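Long-range contact in pyridoxal kinase (Lactobacillus plantarum, PDB 3H74), which probably phosphorylates pyridoxal to pyridoxal 5'-phosphate at the expense of ATP, as a kinase of the ribokinase clan: residues A203-L217 against A238-I250. Numbering follows the deposited sequence.
With GOL (glycerol), chain D.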
loop_
_atom_site.group_PDB
_atom_site.type_symbol
_atom_site.label_atom_id
_atom_site.label_comp_id
_atom_site.label_asym_id
_atom_site.label_seq_id
_atom_site.Cartn_x
_atom_site.Cartn_y
_atom_site.Cartn_z
ATOM N N ALA A 203 -7.795 15.798 0.261
ATOM C CA ALA A 203 -7.116 16.960 -0.257
ATOM C C ALA A 203 -7.739 17.248 -1.614
ATOM O O ALA A 203 -8.335 16.363 -2.235
ATOM C CB ALA A 203 -5.622 16.693 -0.374
ATOM N N ARG A 204 -7.616 18.487 -2.075
ATOM C CA ARG A 204 -8.225 18.883 -3.336
ATOM C C ARG A 204 -7.622 18.093 -4.498
ATOM O O ARG A 204 -6.407 18.090 -4.687
ATOM C CB ARG A 204 -8.057 20.387 -3.524
ATOM C CG ARG A 204 -8.863 20.978 -4.673
ATOM C CD ARG A 204 -8.882 22.515 -4.622
ATOM N NE ARG A 204 -9.515 23.007 -3.398
ATOM C CZ ARG A 204 -10.735 23.541 -3.328
ATOM N NH1 ARG A 204 -11.468 23.709 -4.422
ATOM N NH2 ARG A 204 -11.208 23.939 -2.158
ATOM N N ARG A 205 -8.480 17.429 -5.262
ATOM C CA ARG A 205 -8.056 16.540 -6.327
ATOM C C ARG A 205 -7.397 17.332 -7.457
ATOM O O ARG A 205 -7.915 18.369 -7.900
ATOM C CB ARG A 205 -9.277 15.761 -6.817
ATOM C CG ARG A 205 -9.013 14.604 -7.750
ATOM C CD ARG A 205 -10.312 13.803 -7.934
ATOM N NE ARG A 205 -11.414 14.610 -8.483
ATOM C CZ ARG A 205 -12.447 15.104 -7.790
ATOM N NH1 ARG A 205 -12.574 14.891 -6.481
ATOM N NH2 ARG A 205 -13.375 15.818 -8.416
ATOM N N LEU A 206 -6.254 16.830 -7.914
ATOM C CA LEU A 206 -5.486 17.453 -8.986
ATOM C C LEU A 206 -5.744 16.709 -10.293
ATOM O O LEU A 206 -6.029 15.515 -10.267
ATOM C CB LEU A 206 -3.988 17.453 -8.642
ATOM C CG LEU A 206 -3.635 18.061 -7.272
ATOM C CD1 LEU A 206 -2.142 17.946 -6.982
ATOM C CD2 LEU A 206 -4.095 19.522 -7.168
ATOM N N PRO A 207 -5.661 17.407 -11.437
ATOM C CA PRO A 207 -5.963 16.764 -12.721
ATOM C C PRO A 207 -4.917 15.737 -13.119
ATOM O O PRO A 207 -3.738 15.896 -12.809
ATOM C CB PRO A 207 -5.941 17.933 -13.710
ATOM C CG PRO A 207 -5.030 18.937 -13.073
ATOM C CD PRO A 207 -5.296 18.828 -11.604
ATOM N N GLY A 208 -5.361 14.696 -13.817
ATOM C CA GLY A 208 -4.468 13.688 -14.362
ATOM C C GLY A 208 -4.432 12.436 -13.518
ATOM O O GLY A 208 -5.061 12.356 -12.466
ATOM N N HIS A 209 -3.683 11.451 -13.997
ATOM C CA HIS A 209 -3.434 10.238 -13.230
ATOM C C HIS A 209 -1.944 9.931 -13.255
ATOM O O HIS A 209 -1.272 10.136 -14.273
ATOM C CB HIS A 209 -4.280 9.069 -13.742
ATOM C CG HIS A 209 -4.011 8.728 -15.174
ATOM N ND1 HIS A 209 -4.473 9.499 -16.220
ATOM C CD2 HIS A 209 -3.298 7.723 -15.731
ATOM C CE1 HIS A 209 -4.070 8.969 -17.363
ATOM N NE2 HIS A 209 -3.354 7.891 -17.095
ATOM N N TYR A 210 -1.443 9.473 -12.110
ATOM C CA TYR A 210 -0.010 9.358 -11.865
ATOM C C TYR A 210 0.329 8.042 -11.216
ATOM O O TYR A 210 -0.247 7.667 -10.193
ATOM C CB TYR A 210 0.493 10.521 -10.990
ATOM C CG TYR A 210 0.047 11.817 -11.576
ATOM C CD1 TYR A 210 0.788 12.431 -12.582
ATOM C CD2 TYR A 210 -1.173 12.381 -11.200
ATOM C CE1 TYR A 210 0.347 13.601 -13.170
ATOM C CE2 TYR A 210 -1.634 13.541 -11.785
ATOM C CZ TYR A 210 -0.862 14.147 -12.759
ATOM O OH TYR A 210 -1.317 15.300 -13.346
ATOM N N ASN A 211 1.305 7.370 -11.793
ATOM C CA ASN A 211 1.750 6.097 -11.270
ATOM C C ASN A 211 2.445 6.257 -9.928
ATOM O O ASN A 211 3.070 7.289 -9.654
ATOM C CB ASN A 211 2.661 5.412 -12.284
ATOM C CG ASN A 211 1.947 5.129 -13.593
ATOM O OD1 ASN A 211 0.748 4.826 -13.605
ATOM N ND2 ASN A 211 2.672 5.220 -14.698
ATOM N N GLY A 212 2.301 5.251 -9.076
ATOM C CA GLY A 212 3.017 5.237 -7.818
ATOM C C GLY A 212 2.309 5.914 -6.659
ATOM O O GLY A 212 2.824 5.910 -5.543
ATOM N N THR A 213 1.131 6.487 -6.892
ATOM C CA THR A 213 0.455 7.227 -5.818
ATOM C C THR A 213 0.020 6.294 -4.681
ATOM O O THR A 213 0.218 6.603 -3.505
ATOM C CB THR A 213 -0.737 8.070 -6.331
ATOM O OG1 THR A 213 -1.608 7.252 -7.112
ATOM C CG2 THR A 213 -0.255 9.230 -7.191
ATOM N N GLY A 214 -0.552 5.142 -5.029
ATOM C CA GLY A 214 -0.978 4.185 -4.015
ATOM C C GLY A 214 0.191 3.643 -3.215
ATOM O O GLY A 214 0.120 3.549 -1.993
ATOM N N ASP A 215 1.275 3.285 -3.900
ATOM C CA ASP A 215 2.459 2.751 -3.222
ATOM C C ASP A 215 3.066 3.783 -2.277
ATOM O O ASP A 215 3.474 3.449 -1.167
ATOM C CB ASP A 215 3.539 2.310 -4.229
ATOM C CG ASP A 215 3.159 1.070 -5.032
ATOM O OD1 ASP A 215 2.592 0.108 -4.452
ATOM O OD2 ASP A 215 3.511 1.047 -6.244
ATOM N N THR A 216 3.141 5.032 -2.721
ATOM C CA THR A 216 3.721 6.085 -1.909
ATOM C C THR A 216 2.814 6.411 -0.722
ATOM O O THR A 216 3.295 6.584 0.398
ATOM C CB THR A 216 4.030 7.300 -2.773
ATOM O OG1 THR A 216 4.979 6.904 -3.775
ATOM C CG2 THR A 216 4.613 8.429 -1.938
ATOM N N LEU A 217 1.506 6.471 -0.949
ATOM C CA LEU A 217 0.570 6.658 0.152
ATOM C C LEU A 217 0.745 5.591 1.225
ATOM O O LEU A 217 0.820 5.901 2.422
ATOM C CB LEU A 217 -0.868 6.648 -0.359
ATOM C CG LEU A 217 -1.948 6.938 0.694
ATOM C CD1 LEU A 217 -1.961 8.395 1.131
ATOM C CD2 LEU A 217 -3.319 6.543 0.164
ATOM N N ALA A 238 -0.713 12.135 5.455
ATOM C CA ALA A 238 -0.400 11.325 4.284
ATOM C C ALA A 238 -1.112 11.849 3.044
ATOM O O ALA A 238 -0.527 11.925 1.963
ATOM C CB ALA A 238 -0.742 9.871 4.530
ATOM N N ASN A 239 -2.360 12.244 3.205
ATOM C CA ASN A 239 -3.095 12.819 2.064
ATOM C C ASN A 239 -2.506 14.148 1.569
ATOM O O ASN A 239 -2.395 14.394 0.411
ATOM C CB ASN A 239 -4.609 12.905 2.439
ATOM C CG ASN A 239 -5.277 11.543 2.316
ATOM O OD1 ASN A 239 -5.631 11.156 1.284
ATOM N ND2 ASN A 239 -5.277 10.809 3.359
ATOM N N GLN A 240 -2.111 14.968 2.508
ATOM C CA GLN A 240 -1.499 16.229 2.183
ATOM C C GLN A 240 -0.162 16.002 1.457
ATOM O O GLN A 240 0.124 16.628 0.489
ATOM C CB GLN A 240 -1.246 17.105 3.418
ATOM C CG GLN A 240 -0.305 18.288 2.999
ATOM C CD GLN A 240 -0.260 19.473 3.978
ATOM O OE1 GLN A 240 0.620 19.506 4.853
ATOM N NE2 GLN A 240 -1.168 20.425 3.811
ATOM N N TRP A 241 0.622 15.073 1.969
ATOM C CA TRP A 241 1.950 14.786 1.369
ATOM C C TRP A 241 1.820 14.170 -0.033
ATOM O O TRP A 241 2.539 14.509 -0.923
ATOM C CB TRP A 241 2.698 13.857 2.342
ATOM C CG TRP A 241 3.359 14.572 3.502
ATOM C CD1 TRP A 241 3.304 15.877 3.794
ATOM C CD2 TRP A 241 4.235 13.976 4.445
ATOM N NE1 TRP A 241 4.094 16.141 4.879
ATOM C CE2 TRP A 241 4.685 14.988 5.283
ATOM C CE3 TRP A 241 4.707 12.691 4.640
ATOM C CZ2 TRP A 241 5.569 14.741 6.350
ATOM C CZ3 TRP A 241 5.608 12.454 5.702
ATOM C CH2 TRP A 241 5.997 13.484 6.524
ATOM N N LEU A 242 0.841 13.297 -0.216
ATOM C CA LEU A 242 0.603 12.733 -1.553
ATOM C C LEU A 242 0.119 13.850 -2.544
ATOM O O LEU A 242 0.561 13.892 -3.621
ATOM C CB LEU A 242 -0.406 11.589 -1.499
ATOM C CG LEU A 242 -0.666 10.934 -2.851
ATOM C CD1 LEU A 242 0.635 10.154 -3.306
ATOM C CD2 LEU A 242 -1.988 10.013 -2.753
ATOM N N ASN A 243 -0.745 14.717 -2.040
ATOM C CA ASN A 243 -1.204 15.868 -2.829
ATOM C C ASN A 243 0.002 16.705 -3.281
ATOM O O ASN A 243 0.115 17.083 -4.447
ATOM C CB ASN A 243 -2.175 16.686 -1.977
ATOM C CG ASN A 243 -2.947 17.722 -2.771
ATOM O OD1 ASN A 243 -2.722 18.919 -2.606
ATOM N ND2 ASN A 243 -3.870 17.281 -3.603
HETATM N N MSE A 244 0.921 16.933 -2.347
HETATM C CA MSE A 244 2.156 17.652 -2.621
HETATM C C MSE A 244 3.049 16.938 -3.635
HETATM O O MSE A 244 3.626 17.575 -4.526
HETATM C CB MSE A 244 2.906 17.862 -1.312
HETATM C CG MSE A 244 4.232 18.586 -1.459
HETATM SE SE MSE A 244 5.163 18.761 0.220
HETATM C CE MSE A 244 5.371 16.875 0.609
ATOM N N ALA A 245 3.163 15.616 -3.519
ATOM C CA ALA A 245 4.011 14.851 -4.430
ATOM C C ALA A 245 3.446 14.888 -5.851
ATOM O O ALA A 245 4.184 15.010 -6.835
ATOM C CB ALA A 245 4.142 13.410 -3.935
ATOM N N VAL A 246 2.126 14.760 -5.966
ATOM C CA VAL A 246 1.485 14.876 -7.275
ATOM C C VAL A 246 1.678 16.282 -7.862
ATOM O O VAL A 246 2.012 16.416 -9.038
ATOM C CB VAL A 246 -0.010 14.477 -7.245
ATOM C CG1 VAL A 246 -0.691 14.824 -8.566
ATOM C CG2 VAL A 246 -0.148 12.984 -6.930
ATOM N N ALA A 247 1.521 17.311 -7.025
ATOM C CA ALA A 247 1.743 18.688 -7.477
ATOM C C ALA A 247 3.162 18.845 -8.021
ATOM O O ALA A 247 3.387 19.488 -9.054
ATOM C CB ALA A 247 1.483 19.668 -6.364
ATOM N N GLU A 248 4.138 18.255 -7.339
ATOM C CA GLU A 248 5.510 18.358 -7.815
ATOM C C GLU A 248 5.700 17.650 -9.152
ATOM O O GLU A 248 6.423 18.119 -10.036
ATOM C CB GLU A 248 6.524 17.835 -6.786
ATOM C CG GLU A 248 7.955 18.090 -7.254
ATOM C CD GLU A 248 9.029 17.508 -6.367
ATOM O OE1 GLU A 248 8.722 16.772 -5.408
ATOM O OE2 GLU A 248 10.207 17.814 -6.648
ATOM N N THR A 249 5.028 16.513 -9.292
ATOM C CA THR A 249 5.093 15.732 -10.526
ATOM C C THR A 249 4.582 16.575 -11.697
ATOM O O THR A 249 5.221 16.646 -12.745
ATOM C CB THR A 249 4.264 14.439 -10.399
ATOM O OG1 THR A 249 4.683 13.717 -9.231
ATOM C CG2 THR A 249 4.414 13.550 -11.630
ATOM N N ILE A 250 3.438 17.223 -11.491
ATOM C CA ILE A 250 2.871 18.118 -12.508
ATOM C C ILE A 250 3.855 19.254 -12.829
ATOM O O ILE A 250 4.112 19.572 -13.996
ATOM C CB ILE A 250 1.517 18.674 -12.039
ATOM C CG1 ILE A 250 0.510 17.531 -11.898
ATOM C CG2 ILE A 250 0.985 19.739 -13.012
ATOM C CD1 ILE A 250 -0.789 17.905 -11.211
HETATM C C1 GOL D . -4.036 14.081 -6.242
HETATM O O1 GOL D . -5.269 14.407 -6.832
HETATM C C2 GOL D . -4.281 12.971 -5.228
HETATM O O2 GOL D . -3.849 11.739 -5.760
HETATM C C3 GOL D . -3.511 13.276 -3.957
HETATM O O3 GOL D . -4.114 14.393 -3.346
#
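Asn243 ND2 donates to Arg204 O at 2.9 Å, the one hydrogen bond between segments 203-217 and 238-250. It is bent, with an N-H...O angle of 136°. The same ND2 also donates to a bound glycerol, at 2.9 Å from its O3. With CG anti to the backbone N (chi1 -167°), the Asn243 amide lies beside Ala203 CB, and the side chain crosses that of Leu206 at about a right angle. Leu206 CD1 rests over the helix backbone, 3.5 Å from Asn243 O, and also touches Val246 and Ala247.

Tyr210 crosses Val246 and Ile250. Val246 CG1 sits 3.6 Å from Tyr210 CE2, and Thr249 CG2 packs near Tyr210 CD1. The phenol oxygen is close to Ile250 CG1 and donates to Pro207 O over 2.6 Å, in the carbonyl plane. An alanine here would be likely to leave Pro207 O without this donor and open a gap beside Val246 and Ile250.

Val246 CG2 meets Thr213 CG2. Leu242 CD1 packs against the first turn of the helix at Thr213, and Leu217 CD1 reaches Ala238 CB at 3.9 Å.

Behind these groups, Thr249 OG1 bonds to Ala245 O and Ala262 N, and Thr216 OG1 to Gly212 O. Gly212, inside the type II turn from Tyr210 to Thr213, holds the N-cap position of helix 213-226. Residues 212-215 read Gly-Thr-Gly-Asp, the sequence that forms the anion hole in ribokinase-like enzymes; a bound sulfate about 5 Å from the Thr213 side chain is consistent with that. The contact joins the end of strand 198-204, the following loop and the start of helix 213-226 to helix 231-251. The axes of 213-217 and 238-250 run in largely opposed directions, at 139°, and helix 264-274 packs on Thr216 and Trp241.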